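Local coordinates for putative branched-chain amino acid aminotransferase IlvE (Streptococcus mutans, PDB 4DQN), which probably transfers the amino group of leucine, isoleucine or valine to 2-oxoglutarate, using pyridoxal 5'-phosphate as cofactor, at residues A[19-24]-A[112-117]. Residues are numbered along the deposited sequence; the frame is centred on the assembly and turned at random.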
ATOM      1  N   HIS A  19     -15.662   7.890  14.964  1.00 28.20           N
ATOM      2  CA  HIS A  19     -16.091   8.103  16.340  1.00 31.44           C
ATOM      3  C   HIS A  19     -15.573   6.912  17.120  1.00 28.04           C
ATOM      4  O   HIS A  19     -15.562   5.794  16.604  1.00 24.26           O
ATOM      5  CB  HIS A  19     -17.623   8.126  16.447  1.00 31.65           C
ATOM      6  CG  HIS A  19     -18.276   9.167  15.594  1.00 33.22           C
ATOM      7  ND1 HIS A  19     -18.913  10.270  16.122  1.00 41.04           N
ATOM      8  CD2 HIS A  19     -18.387   9.279  14.249  1.00 30.42           C
ATOM      9  CE1 HIS A  19     -19.384  11.017  15.142  1.00 34.25           C
ATOM     10  NE2 HIS A  19     -19.077  10.441  13.994  1.00 34.37           N
ATOM     11  N   LYS A  20     -15.141   7.139  18.354  1.00 28.78           N
ATOM     12  CA  LYS A  20     -14.728   6.038  19.226  1.00 29.61           C
ATOM     13  C   LYS A  20     -15.907   5.508  20.038  1.00 31.36           C
ATOM     14  O   LYS A  20     -16.301   6.106  21.038  1.00 30.54           O
ATOM     15  CB  LYS A  20     -13.613   6.501  20.164  1.00 27.74           C
ATOM     16  CG  LYS A  20     -13.026   5.391  21.027  1.00 31.53           C
ATOM     17  CD  LYS A  20     -11.961   5.966  21.965  1.00 37.03           C
ATOM     18  CE  LYS A  20     -11.776   5.068  23.176  1.00 43.51           C
ATOM     19  NZ  LYS A  20     -11.380   5.860  24.384  1.00 58.80           N
ATOM     20  N   LEU A  21     -16.467   4.384  19.604  1.00 27.68           N
ATOM     21  CA  LEU A  21     -17.622   3.785  20.271  1.00 28.20           C
ATOM     22  C   LEU A  21     -17.166   2.863  21.409  1.00 28.59           C
ATOM     23  O   LEU A  21     -15.996   2.481  21.459  1.00 28.08           O
ATOM     24  CB  LEU A  21     -18.495   3.033  19.250  1.00 26.49           C
ATOM     25  CG  LEU A  21     -19.684   3.820  18.667  1.00 30.20           C
ATOM     26  CD1 LEU A  21     -19.247   5.173  18.165  1.00 28.26           C
ATOM     27  CD2 LEU A  21     -20.373   3.052  17.538  1.00 25.92           C
ATOM     28  N   PRO A  22     -18.069   2.529  22.348  1.00 27.99           N
ATOM     29  CA  PRO A  22     -17.629   1.721  23.498  1.00 31.90           C
ATOM     30  C   PRO A  22     -16.987   0.361  23.176  1.00 30.59           C
ATOM     31  O   PRO A  22     -16.021   0.012  23.858  1.00 28.69           O
ATOM     32  CB  PRO A  22     -18.923   1.504  24.293  1.00 32.45           C
ATOM     33  CG  PRO A  22     -19.772   2.684  23.953  1.00 36.97           C
ATOM     34  CD  PRO A  22     -19.457   3.001  22.507  1.00 34.90           C
ATOM     35  N   PHE A  23     -17.479  -0.383  22.184  1.00 26.91           N
ATOM     36  CA  PHE A  23     -16.965  -1.738  21.945  1.00 28.61           C
ATOM     37  C   PHE A  23     -16.547  -1.979  20.497  1.00 28.47           C
ATOM     38  O   PHE A  23     -17.201  -1.480  19.580  1.00 25.88           O
ATOM     39  CB  PHE A  23     -18.026  -2.779  22.337  1.00 30.20           C
ATOM     40  CG  PHE A  23     -18.417  -2.712  23.778  1.00 32.62           C
ATOM     41  CD1 PHE A  23     -17.597  -3.266  24.757  1.00 32.45           C
ATOM     42  CD2 PHE A  23     -19.584  -2.073  24.161  1.00 34.15           C
ATOM     43  CE1 PHE A  23     -17.942  -3.185  26.097  1.00 35.50           C
ATOM     44  CE2 PHE A  23     -19.939  -1.991  25.497  1.00 33.81           C
ATOM     45  CZ  PHE A  23     -19.116  -2.543  26.466  1.00 35.13           C
ATOM     46  N   ARG A  24     -15.448  -2.716  20.299  1.00 25.88           N
ATOM     47  CA  ARG A  24     -15.102  -3.262  18.979  1.00 28.53           C
ATOM     48  C   ARG A  24     -14.862  -4.727  19.157  1.00 25.31           C
ATOM     49  O   ARG A  24     -14.517  -5.172  20.255  1.00 24.96           O
ATOM     50  CB  ARG A  24     -13.767  -2.758  18.427  1.00 29.95           C
ATOM     51  CG  ARG A  24     -13.506  -1.322  18.441  1.00 40.62           C
ATOM     52  CD  ARG A  24     -12.482  -0.992  19.491  1.00 29.07           C
ATOM     53  NE  ARG A  24     -13.196  -0.532  20.644  1.00 39.34           N
ATOM     54  CZ  ARG A  24     -13.840   0.618  20.691  1.00 30.90           C
ATOM     55  NH1 ARG A  24     -13.834   1.466  19.654  1.00 28.24           N
ATOM     56  NH2 ARG A  24     -14.472   0.926  21.801  1.00 34.68           N
ATOM     57  N   ARG A 112     -24.846  -5.136  17.799  1.00 28.23           N
ATOM     58  CA  ARG A 112     -25.551  -5.371  19.061  1.00 30.44           C
ATOM     59  C   ARG A 112     -24.890  -4.656  20.238  1.00 30.47           C
ATOM     60  O   ARG A 112     -25.586  -4.027  21.039  1.00 28.31           O
ATOM     61  CB  ARG A 112     -25.719  -6.875  19.349  1.00 29.84           C
ATOM     62  CG  ARG A 112     -26.604  -7.611  18.341  1.00 34.71           C
ATOM     63  CD  ARG A 112     -27.018  -9.003  18.830  1.00 37.63           C
ATOM     64  NE  ARG A 112     -25.873  -9.748  19.352  1.00 43.32           N
ATOM     65  CZ  ARG A 112     -25.274 -10.749  18.713  1.00 43.55           C
ATOM     66  NH1 ARG A 112     -25.719 -11.132  17.523  1.00 43.11           N
ATOM     67  NH2 ARG A 112     -24.234 -11.371  19.265  1.00 40.73           N
ATOM     68  N   ALA A 113     -23.556  -4.701  20.332  1.00 26.69           N
ATOM     69  CA  ALA A 113     -22.878  -4.121  21.492  1.00 25.17           C
ATOM     70  C   ALA A 113     -22.978  -2.598  21.505  1.00 29.80           C
ATOM     71  O   ALA A 113     -22.850  -1.961  22.555  1.00 28.59           O
ATOM     72  CB  ALA A 113     -21.408  -4.566  21.542  1.00 28.78           C
ATOM     73  N   ASN A 114     -23.198  -2.021  20.325  1.00 27.69           N
ATOM     74  CA  ASN A 114     -23.284  -0.567  20.168  1.00 27.25           C
ATOM     75  C   ASN A 114     -24.632  -0.146  19.581  1.00 30.47           C
ATOM     76  O   ASN A 114     -24.713   0.870  18.888  1.00 28.56           O
ATOM     77  CB  ASN A 114     -22.176  -0.071  19.222  1.00 28.92           C
ATOM     78  CG  ASN A 114     -20.781  -0.328  19.763  1.00 28.78           C
ATOM     79  OD1 ASN A 114     -20.327   0.365  20.670  1.00 28.37           O
ATOM     80  ND2 ASN A 114     -20.087  -1.308  19.192  1.00 27.92           N
ATOM     81  N   GLU A 115     -25.692  -0.900  19.863  1.00 29.29           N
ATOM     82  CA  GLU A 115     -26.962  -0.700  19.152  1.00 30.51           C
ATOM     83  C   GLU A 115     -27.571   0.671  19.374  1.00 31.20           C
ATOM     84  O   GLU A 115     -28.316   1.185  18.526  1.00 32.55           O
ATOM     85  CB  GLU A 115     -27.981  -1.808  19.475  1.00 34.54           C
ATOM     86  CG  GLU A 115     -29.093  -1.898  18.411  1.00 40.26           C
ATOM     87  CD  GLU A 115     -29.901  -3.195  18.438  1.00 50.68           C
ATOM     88  OE1 GLU A 115     -29.299  -4.296  18.422  1.00 49.75           O
ATOM     89  OE2 GLU A 115     -31.151  -3.109  18.449  1.00 57.06           O
ATOM     90  N   GLU A 116     -27.241   1.287  20.497  1.00 29.84           N
ATOM     91  CA  GLU A 116     -27.807   2.592  20.788  1.00 35.28           C
ATOM     92  C   GLU A 116     -27.173   3.661  19.890  1.00 35.33           C
ATOM     93  O   GLU A 116     -27.651   4.799  19.825  1.00 32.03           O
ATOM     94  CB  GLU A 116     -27.680   2.915  22.284  1.00 36.13           C
ATOM     95  CG  GLU A 116     -26.243   3.165  22.781  1.00 41.93           C
ATOM     96  CD  GLU A 116     -25.393   1.896  22.982  1.00 42.90           C
ATOM     97  OE1 GLU A 116     -25.801   0.781  22.575  1.00 40.56           O
ATOM     98  OE2 GLU A 116     -24.289   2.025  23.560  1.00 48.83           O
ATOM     99  N   TYR A 117     -26.113   3.297  19.165  1.00 32.54           N
ATOM    100  CA  TYR A 117     -25.503   4.237  18.216  1.00 30.55           C
ATOM    101  C   TYR A 117     -26.011   4.063  16.784  1.00 29.45           C
ATOM    102  O   TYR A 117     -25.657   4.841  15.890  1.00 30.57           O
ATOM    103  CB  TYR A 117     -23.967   4.134  18.240  1.00 29.57           C
ATOM    104  CG  TYR A 117     -23.357   4.626  19.525  1.00 28.88           C
ATOM    105  CD1 TYR A 117     -23.177   3.766  20.601  1.00 32.52           C
ATOM    106  CD2 TYR A 117     -22.964   5.949  19.666  1.00 31.91           C
ATOM    107  CE1 TYR A 117     -22.631   4.207  21.779  1.00 32.13           C
ATOM    108  CE2 TYR A 117     -22.409   6.401  20.845  1.00 34.14           C
ATOM    109  CZ  TYR A 117     -22.250   5.518  21.897  1.00 37.48           C
ATOM    110  OH  TYR A 117     -21.698   5.943  23.082  1.00 43.85           O
TER
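With CG lying beside its own backbone N (chi1 -63°), Asn114 presents its carboxamide to the backbone of Phe23, where both ends of the group engage the same residue. Asn114 ND2 donates to Phe23 O at 2.9 Å, and the acceptor lies close to the amide plane, although the donor is tilted 32° from the carbonyl plane. The return bond, from Phe23 N to Asn114 OD1 at 3.3 Å, is weak but fairly straight. Two bonds to the N and O of one residue, one of them weak, should limit rotation of the amide, and a further bond from ND2 to Val110 O ties the side chain back to the last turn of helix 100-113. Asn114 follows directly on helix 100-113, and its amide thereby links the end of that helix to the loop leading into strand 24-30. This strand belongs to the seven-stranded antiparallel sheet of this class-IV aminotransferase, which strand 340-342 also joins, and the contact lies away from the predicted cofactor lysine, Lys188. Apolar packing flanks the amide. Toward the helix, Phe23 CB meets Ala113 CB at 3.9 Å, while Phe23 CD2 comes near Ala113 O. Past the helix end, the 3-10 segment 115-117 supplies Tyr117, whose ring receives Leu21 CG over one face, 3.9 Å from the centroid and 14° off the normal, a CH-pi contact. Leu21 CD2 extends this contact to Tyr117 CB at 3.8 Å. Pro22 comes in obliquely to the same ring, its CD 3.5 Å from Tyr117 CE1, and that carbon also sits beside Asn114 OD1. Leu127 of strand 126-136 touches both Leu21 and Tyr117.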